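Long-range contacts in post-proline cleaving enzyme (Rickettsia typhi, PDB 4HVT), which probably cleaves short peptides on the carboxyl side of proline, as a serine peptidase of the prolyl oligopeptidase family: residues I59-E64 against Y694-L698; T43-A49 against Y673-S677. All coordinates share one frame; numbering follows the deposited sequence. Where two conformers were deposited one is given.

Interaction 1 of 2, residues I59-E64 against Y694-L698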
ATOM      1  N   ILE A  59       5.761   1.387  26.988  1.00 26.05           N
ATOM      2  CA  ILE A  59       5.392   1.405  25.538  1.00 24.95           C
ATOM      3  C   ILE A  59       5.946   2.667  24.847  1.00 24.38           C
ATOM      4  O   ILE A  59       6.625   2.564  23.854  1.00 22.91           O
ATOM      5  CB  ILE A  59       3.863   1.324  25.332  1.00 25.62           C
ATOM      6  CG1 ILE A  59       3.251  -0.000  25.839  1.00 26.50           C
ATOM      7  CG2 ILE A  59       3.495   1.510  23.865  1.00 24.64           C
ATOM      8  CD1 ILE A  59       3.643  -1.242  25.058  1.00 26.87           C
ATOM      9  N   LYS A  60       5.694   3.862  25.375  1.00 24.31           N
ATOM     10  CA  LYS A  60       6.305   5.068  24.785  1.00 24.84           C
ATOM     11  C   LYS A  60       7.837   4.951  24.648  1.00 25.11           C
ATOM     12  O   LYS A  60       8.425   5.237  23.607  1.00 23.91           O
ATOM     13  CB  LYS A  60       5.943   6.298  25.592  1.00 26.05           C
ATOM     14  CG  LYS A  60       6.715   7.564  25.285  1.00 27.55           C
ATOM     15  CD  LYS A  60       6.129   8.696  26.134  1.00 30.41           C
ATOM     16  CE  LYS A  60       6.269  10.048  25.471  1.00 31.60           C
ATOM     17  NZ  LYS A  60       7.466  10.713  26.015  1.00 33.83           N
ATOM     18  N   LYS A  61       8.509   4.538  25.712  1.00 25.67           N
ATOM     19  CA  LYS A  61       9.955   4.379  25.612  1.00 26.99           C
ATOM     20  C   LYS A  61      10.381   3.448  24.469  1.00 26.71           C
ATOM     21  O   LYS A  61      11.292   3.780  23.679  1.00 25.23           O
ATOM     22  CB  LYS A  61      10.546   3.887  26.958  1.00 29.04           C
ATOM     23  CG  LYS A  61      12.046   3.666  26.945  1.00 30.72           C
ATOM     24  CD  LYS A  61      12.493   2.865  28.170  1.00 33.11           C
ATOM     25  CE  LYS A  61      13.908   3.190  28.606  1.00 35.68           C
ATOM     26  NZ  LYS A  61      14.173   2.798  30.020  1.00 38.23           N
ATOM     27  N   GLU A  62       9.713   2.302  24.385  1.00 27.11           N
ATOM     28  CA  GLU A  62      10.088   1.278  23.432  1.00 27.58           C
ATOM     29  C   GLU A  62       9.856   1.758  22.014  1.00 24.95           C
ATOM     30  O   GLU A  62      10.691   1.539  21.162  1.00 24.13           O
ATOM     31  CB  GLU A  62       9.322  -0.008  23.678  1.00 30.16           C
ATOM     32  CG  GLU A  62       9.592  -0.594  25.035  1.00 35.11           C
ATOM     33  CD  GLU A  62      10.162  -1.973  24.963  1.00 39.48           C
ATOM     34  OE1 GLU A  62      11.197  -2.134  24.249  1.00 42.98           O
ATOM     35  OE2 GLU A  62       9.592  -2.868  25.624  1.00 43.38           O
ATOM     36  N   ILE A  63       8.735   2.445  21.782  1.00 23.05           N
ATOM     37  CA  ILE A  63       8.417   2.909  20.426  1.00 22.20           C
ATOM     38  C   ILE A  63       9.319   4.035  19.973  1.00 21.39           C
ATOM     39  O   ILE A  63       9.810   4.050  18.848  1.00 19.78           O
ATOM     40  CB  ILE A  63       6.970   3.431  20.367  1.00 22.42           C
ATOM     41  CG1 ILE A  63       5.990   2.351  20.830  1.00 23.66           C
ATOM     42  CG2 ILE A  63       6.698   4.029  19.009  1.00 21.61           C
ATOM     43  CD1 ILE A  63       5.439   1.452  19.781  1.00 23.88           C
ATOM     44  N   GLU A  64       9.557   4.988  20.873  1.00 22.29           N
ATOM     45  CA  GLU A  64      10.449   6.093  20.566  1.00 22.84           C
ATOM     46  C   GLU A  64      11.884   5.592  20.277  1.00 22.79           C
ATOM     47  O   GLU A  64      12.534   6.069  19.346  1.00 22.29           O
ATOM     48  CB  GLU A  64      10.404   7.142  21.661  1.00 24.14           C
ATOM     49  CG  GLU A  64       9.055   7.847  21.691  1.00 24.66           C
ATOM     50  CD  GLU A  64       9.005   9.066  22.569  1.00 26.14           C
ATOM     51  OE1 GLU A  64       9.822   9.175  23.505  1.00 26.20           O
ATOM     52  OE2 GLU A  64       8.121   9.906  22.323  1.00 26.38           O
ATOM     53  N   TYR A 694       0.821   7.698  17.319  1.00 18.20           N
ATOM     54  CA  TYR A 694      -0.227   6.755  16.953  1.00 17.94           C
ATOM     55  C   TYR A 694       0.072   5.327  17.456  1.00 17.92           C
ATOM     56  O   TYR A 694      -0.764   4.684  18.104  1.00 17.94           O
ATOM     57  CB  TYR A 694      -0.363   6.777  15.432  1.00 17.75           C
ATOM     58  CG  TYR A 694      -1.428   5.907  14.888  1.00 17.27           C
ATOM     59  CD1 TYR A 694      -1.210   4.570  14.632  1.00 16.67           C
ATOM     60  CD2 TYR A 694      -2.715   6.429  14.641  1.00 17.50           C
ATOM     61  CE1 TYR A 694      -2.213   3.768  14.130  1.00 16.84           C
ATOM     62  CE2 TYR A 694      -3.697   5.650  14.070  1.00 17.14           C
ATOM     63  CZ  TYR A 694      -3.484   4.330  13.870  1.00 16.91           C
ATOM     64  OH  TYR A 694      -4.422   3.533  13.336  1.00 17.03           O
ATOM     65  N   PHE A 695       1.287   4.850  17.214  1.00 17.35           N
ATOM     66  CA  PHE A 695       1.662   3.506  17.659  1.00 17.86           C
ATOM     67  C   PHE A 695       1.876   3.346  19.169  1.00 18.21           C
ATOM     68  O   PHE A 695       1.620   2.291  19.715  1.00 18.35           O
ATOM     69  CB  PHE A 695       2.841   2.972  16.862  1.00 17.93           C
ATOM     70  CG  PHE A 695       2.438   2.590  15.471  1.00 19.20           C
ATOM     71  CD1 PHE A 695       1.481   1.570  15.281  1.00 20.04           C
ATOM     72  CD2 PHE A 695       2.834   3.343  14.405  1.00 19.04           C
ATOM     73  CE1 PHE A 695       1.053   1.209  14.024  1.00 20.26           C
ATOM     74  CE2 PHE A 695       2.438   2.978  13.129  1.00 18.98           C
ATOM     75  CZ  PHE A 695       1.527   1.934  12.941  1.00 20.18           C
ATOM     76  N   ILE A 696       2.279   4.407  19.832  1.00 18.61           N
ATOM     77  CA  ILE A 696       2.279   4.397  21.295  1.00 19.03           C
ATOM     78  C   ILE A 696       0.861   4.234  21.835  1.00 19.00           C
ATOM     79  O   ILE A 696       0.628   3.486  22.787  1.00 19.33           O
ATOM     80  CB  ILE A 696       2.927   5.682  21.878  1.00 20.06           C
ATOM     81  CG1 ILE A 696       4.428   5.750  21.557  1.00 20.11           C
ATOM     82  CG2 ILE A 696       2.688   5.801  23.369  1.00 21.06           C
ATOM     83  CD1 ILE A 696       4.908   7.194  21.541  1.00 20.64           C
ATOM     84  N   ASN A 697      -0.078   4.974  21.261  1.00 18.55           N
ATOM     85  CA  ASN A 697      -1.478   4.875  21.683  1.00 19.01           C
ATOM     86  C   ASN A 697      -2.039   3.487  21.406  1.00 18.63           C
ATOM     87  O   ASN A 697      -2.657   2.852  22.304  1.00 19.56           O
ATOM     88  CB  ASN A 697      -2.286   5.919  20.991  1.00 18.61           C
ATOM     89  CG  ASN A 697      -2.064   7.304  21.566  1.00 19.60           C
ATOM     90  OD1 ASN A 697      -1.706   7.449  22.752  1.00 21.20           O
ATOM     91  ND2 ASN A 697      -2.313   8.350  20.739  1.00 19.50           N
ATOM     92  N   LEU A 698      -1.755   2.984  20.207  1.00 17.63           N
ATOM     93  CA  LEU A 698      -2.266   1.685  19.806  1.00 17.81           C
ATOM     94  C   LEU A 698      -1.723   0.531  20.659  1.00 18.05           C
ATOM     95  O   LEU A 698      -2.485  -0.355  21.080  1.00 17.65           O
ATOM     96  CB  LEU A 698      -1.979   1.456  18.307  1.00 17.65           C
ATOM     97  CG  LEU A 698      -2.681   0.213  17.747  1.00 17.97           C
ATOM     98  CD1 LEU A 698      -3.298   0.425  16.395  1.00 18.36           C
ATOM     99  CD2 LEU A 698      -1.665  -0.908  17.760  1.00 17.99           C
TER

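Interaction 2 of 2, residues T43-A49 against Y673-S677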
ATOM      1  N   THR A  43     -11.036  12.491  21.256  1.00 25.95           N
ATOM      2  CA  THR A  43      -9.614  12.165  21.098  1.00 23.75           C
ATOM      3  C   THR A  43      -8.825  12.531  22.359  1.00 24.32           C
ATOM      4  O   THR A  43      -8.000  11.754  22.805  1.00 23.88           O
ATOM      5  CB  THR A  43      -9.042  12.894  19.895  1.00 22.94           C
ATOM      6  OG1 THR A  43      -9.726  12.413  18.735  1.00 21.62           O
ATOM      7  CG2 THR A  43      -7.569  12.703  19.753  1.00 22.27           C
ATOM      8  N   SER A  44      -9.079  13.717  22.899  1.00 24.88           N
ATOM      9  CA  SER A  44      -8.389  14.146  24.116  0.50 25.74           C
ATOM     10  C   SER A  44      -8.719  13.219  25.283  1.00 26.03           C
ATOM     11  O   SER A  44      -7.812  12.773  25.985  1.00 26.57           O
ATOM     12  CB  SER A  44      -8.732  15.596  24.441  0.50 26.64           C
ATOM     13  OG  SER A  44      -8.246  16.410  23.396  0.50 26.49           O
ATOM     14  N   LYS A  45      -9.992  12.895  25.462  1.00 25.86           N
ATOM     15  CA  LYS A  45     -10.383  11.956  26.530  1.00 26.33           C
ATOM     16  C   LYS A  45      -9.613  10.659  26.354  1.00 25.44           C
ATOM     17  O   LYS A  45      -9.123  10.086  27.366  1.00 25.83           O
ATOM     18  CB  LYS A  45     -11.884  11.659  26.490  1.00 26.56           C
ATOM     19  N   THR A  46      -9.513  10.202  25.092  1.00 24.13           N
ATOM     20  CA  THR A  46      -8.886   8.915  24.817  1.00 23.64           C
ATOM     21  C   THR A  46      -7.413   8.983  25.136  1.00 23.59           C
ATOM     22  O   THR A  46      -6.883   8.089  25.817  1.00 23.55           O
ATOM     23  CB  THR A  46      -9.102   8.416  23.389  1.00 22.79           C
ATOM     24  OG1 THR A  46     -10.452   7.987  23.264  1.00 23.27           O
ATOM     25  CG2 THR A  46      -8.189   7.249  23.081  1.00 21.98           C
ATOM     26  N   GLU A  47      -6.759  10.055  24.710  1.00 23.83           N
ATOM     27  CA  GLU A  47      -5.309  10.138  24.899  0.50 24.35           C
ATOM     28  C   GLU A  47      -4.978  10.221  26.391  1.00 25.31           C
ATOM     29  O   GLU A  47      -4.085   9.508  26.870  1.00 25.68           O
ATOM     30  CB  GLU A  47      -4.683  11.290  24.096  0.50 24.62           C
ATOM     31  CG  GLU A  47      -4.544  10.988  22.613  0.50 24.16           C
ATOM     32  CD  GLU A  47      -3.489  11.851  21.946  0.50 24.64           C
ATOM     33  OE1 GLU A  47      -3.542  13.095  22.100  0.50 25.67           O
ATOM     34  OE2 GLU A  47      -2.600  11.281  21.276  0.50 24.73           O
ATOM     35  N   LYS A  48      -5.731  11.022  27.135  1.00 26.03           N
ATOM     36  CA  LYS A  48      -5.555  11.118  28.585  1.00 26.95           C
ATOM     37  C   LYS A  48      -5.766   9.746  29.267  1.00 26.99           C
ATOM     38  O   LYS A  48      -5.001   9.366  30.154  1.00 27.66           O
ATOM     39  CB  LYS A  48      -6.482  12.209  29.139  1.00 27.96           C
ATOM     40  N   ALA A  49      -6.774   8.988  28.841  1.00 26.50           N
ATOM     41  CA  ALA A  49      -6.991   7.644  29.382  1.00 26.87           C
ATOM     42  C   ALA A  49      -5.859   6.658  29.115  1.00 26.63           C
ATOM     43  O   ALA A  49      -5.498   5.861  29.974  1.00 27.35           O
ATOM     44  CB  ALA A  49      -8.300   7.078  28.860  1.00 26.30           C
ATOM     45  N   TYR A 673     -12.304   3.580  22.533  1.00 21.23           N
ATOM     46  CA  TYR A 673     -11.234   4.552  22.496  1.00 21.10           C
ATOM     47  C   TYR A 673     -11.275   5.055  21.057  1.00 20.45           C
ATOM     48  O   TYR A 673     -11.475   4.268  20.153  1.00 21.06           O
ATOM     49  CB  TYR A 673      -9.866   3.875  22.870  1.00 21.18           C
ATOM     50  CG  TYR A 673      -9.834   3.444  24.335  1.00 22.25           C
ATOM     51  CD1 TYR A 673      -9.399   4.321  25.299  1.00 23.00           C
ATOM     52  CD2 TYR A 673     -10.260   2.172  24.742  1.00 22.75           C
ATOM     53  CE1 TYR A 673      -9.400   3.976  26.644  1.00 24.09           C
ATOM     54  CE2 TYR A 673     -10.275   1.822  26.089  1.00 23.95           C
ATOM     55  CZ  TYR A 673      -9.824   2.725  27.019  1.00 24.56           C
ATOM     56  OH  TYR A 673      -9.804   2.414  28.362  1.00 25.98           O
ATOM     57  N   PHE A 674     -11.170   6.356  20.882  1.00 20.32           N
ATOM     58  CA  PHE A 674     -11.298   7.022  19.596  1.00 19.80           C
ATOM     59  C   PHE A 674     -10.184   8.033  19.432  1.00 19.88           C
ATOM     60  O   PHE A 674      -9.961   8.835  20.335  1.00 20.66           O
ATOM     61  CB  PHE A 674     -12.664   7.692  19.553  1.00 20.31           C
ATOM     62  CG  PHE A 674     -12.921   8.488  18.311  1.00 20.02           C
ATOM     63  CD1 PHE A 674     -13.366   7.849  17.165  1.00 19.19           C
ATOM     64  CD2 PHE A 674     -12.640   9.848  18.268  1.00 20.25           C
ATOM     65  CE1 PHE A 674     -13.579   8.559  15.978  1.00 18.92           C
ATOM     66  CE2 PHE A 674     -12.872  10.582  17.097  1.00 19.84           C
ATOM     67  CZ  PHE A 674     -13.332   9.934  15.949  1.00 19.39           C
ATOM     68  N   LEU A 675      -9.553   8.051  18.244  1.00 19.32           N
ATOM     69  CA  LEU A 675      -8.446   8.943  17.926  1.00 19.13           C
ATOM     70  C   LEU A 675      -8.672   9.478  16.510  1.00 18.72           C
ATOM     71  O   LEU A 675      -8.605   8.708  15.511  1.00 18.04           O
ATOM     72  CB  LEU A 675      -7.103   8.213  17.969  1.00 19.28           C
ATOM     73  CG  LEU A 675      -6.652   7.698  19.349  1.00 20.25           C
ATOM     74  CD1 LEU A 675      -5.492   6.801  19.127  1.00 20.45           C
ATOM     75  CD2 LEU A 675      -6.221   8.846  20.207  1.00 21.26           C
ATOM     76  N   GLU A 676      -8.891  10.780  16.431  1.00 18.90           N
ATOM     77  CA  GLU A 676      -9.071  11.441  15.157  1.00 19.27           C
ATOM     78  C   GLU A 676      -7.848  12.317  14.902  1.00 19.44           C
ATOM     79  O   GLU A 676      -7.585  13.244  15.657  1.00 20.29           O
ATOM     80  CB  GLU A 676     -10.353  12.254  15.081  1.00 20.17           C
ATOM     81  CG  GLU A 676     -10.416  12.986  13.713  1.00 20.22           C
ATOM     82  CD  GLU A 676     -11.759  13.429  13.279  1.00 21.03           C
ATOM     83  OE1 GLU A 676     -11.972  14.678  13.259  1.00 22.06           O
ATOM     84  OE2 GLU A 676     -12.635  12.571  13.029  1.00 21.60           O
ATOM     85  N   SER A 677      -7.085  11.999  13.868  1.00 18.66           N
ATOM     86  CA  SER A 677      -5.931  12.794  13.472  1.00 19.17           C
ATOM     87  C   SER A 677      -6.227  13.905  12.528  1.00 19.66           C
ATOM     88  O   SER A 677      -6.929  13.682  11.552  1.00 19.40           O
ATOM     89  CB  SER A 677      -4.825  11.939  12.845  1.00 18.47           C
ATOM     90  OG  SER A 677      -3.888  12.792  12.165  1.00 17.91           O
TER
HETATM   91  O   HOH W   1      -9.294  15.114  16.906  1.00 22.35           O

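Interaction 1 of 2, residues I59-E64 against Y694-L698
Ile696 is the knob of this helix-helix contact, its side chain set into a hole formed by Ile59, Lys60, Ile63 and Glu64 on the facing helix. CG1, CG2 and CD1 all take part. CG1, turned beside the backbone N (chi1 -66°), reaches CB of Ile63 at 3.6 Å and CA of Lys60 at 3.8 Å. CG2 lies 4.0 Å from CB of Lys60, and CD1 extends past CA of Lys60 toward the CG atoms of Lys60 and Glu64, where the aliphatic parts of these polar chains line the hole. Ile63 lies slantwise across Ile696, and its CD1 is 3.9 Å from the carbonyl O of Phe695 and 4.2 Å from Phe695 CB. Ile59 makes a van der Waals contact with its CG2 branch, 3.6 Å from the carbonyl O of Ile696; that oxygen accepts a hydrogen bond from Thr700 OG1. The segment axes come within 9.1 Å and run roughly antiparallel, at 142°. Helix 498-505 packs against Ile59 and Ile63 through Val503, so both isoleucines are shared between two helices. No hydrogen bond or salt bridge links the segments; farther out, Lys60 NZ and Glu64 OE1 form a long salt bridge within helix 56-67. Helix 56-67 is therefore held to helix 688-706 of the alpha/beta-hydrolase domain by apolar shape fit, with charge kept at the margin.

Interaction 2 of 2, residues T43-A49 against Y673-S677
Thr46 and Thr43 of helix 34-51 bond to strand 672-677, the outermost strand at one end of the alpha/beta-hydrolase sheet, and so cover an edge whose other side pairs with strand 640-646. From CB outward, Thr46 meets the strand with every side-chain atom. CB rests 3.2 Å from the carbonyl O of Phe674. OG1, beside the backbone N of its own residue (chi1 -73°), accepts a nearly straight hydrogen bond from Phe674 N, 3.0 Å long with an angle of 174° at the hydrogen; it also bonds to the carbonyl O of Arg42, one turn back. CG2, on the other branch, touches CB of Tyr673 at 3.8 Å and lies near the plane of the tyrosine ring, at its edge, while also packing on CD2 of Leu675. CB of Ala49 meets the same edge at CE1. Thr43 repeats the bond two residues along the strand: Glu676 N donates to its OG1, and that hydroxyl bonds in turn to Ala39 O. To one side of the threonines, CD2 of Leu675 packs against CG of Glu47, whose OE2, in the given conformer, is bonded to Asn693. Two outward-facing strand amides are thus satisfied by helix hydroxyls. One water completes the far end, donating to Glu676 O at 2.8 Å and to Thr43 OG1 at 3.3 Å.

Overall arrangement
From the N terminus, helix 34-51 comes first and in interaction 2 meets strand 672-677, closing a loop of more than 620 residues. Helix 56-67 follows, and interaction 1 joins it to helix 688-706, the element after that strand. Both closures span the beta-propeller and much of the hydrolase domain. Because the segments occur in the same order at both ends, the two loops cross instead of nesting. The N-terminal helices thus belong spatially to the C-terminal hydrolase domain, covering its sheet edge and its last helix. The contacts, centred 14 Å apart, touch directly: Asn697 ND2 lies 3.0 Å from Glu47 OE2, a probable hydrogen bond.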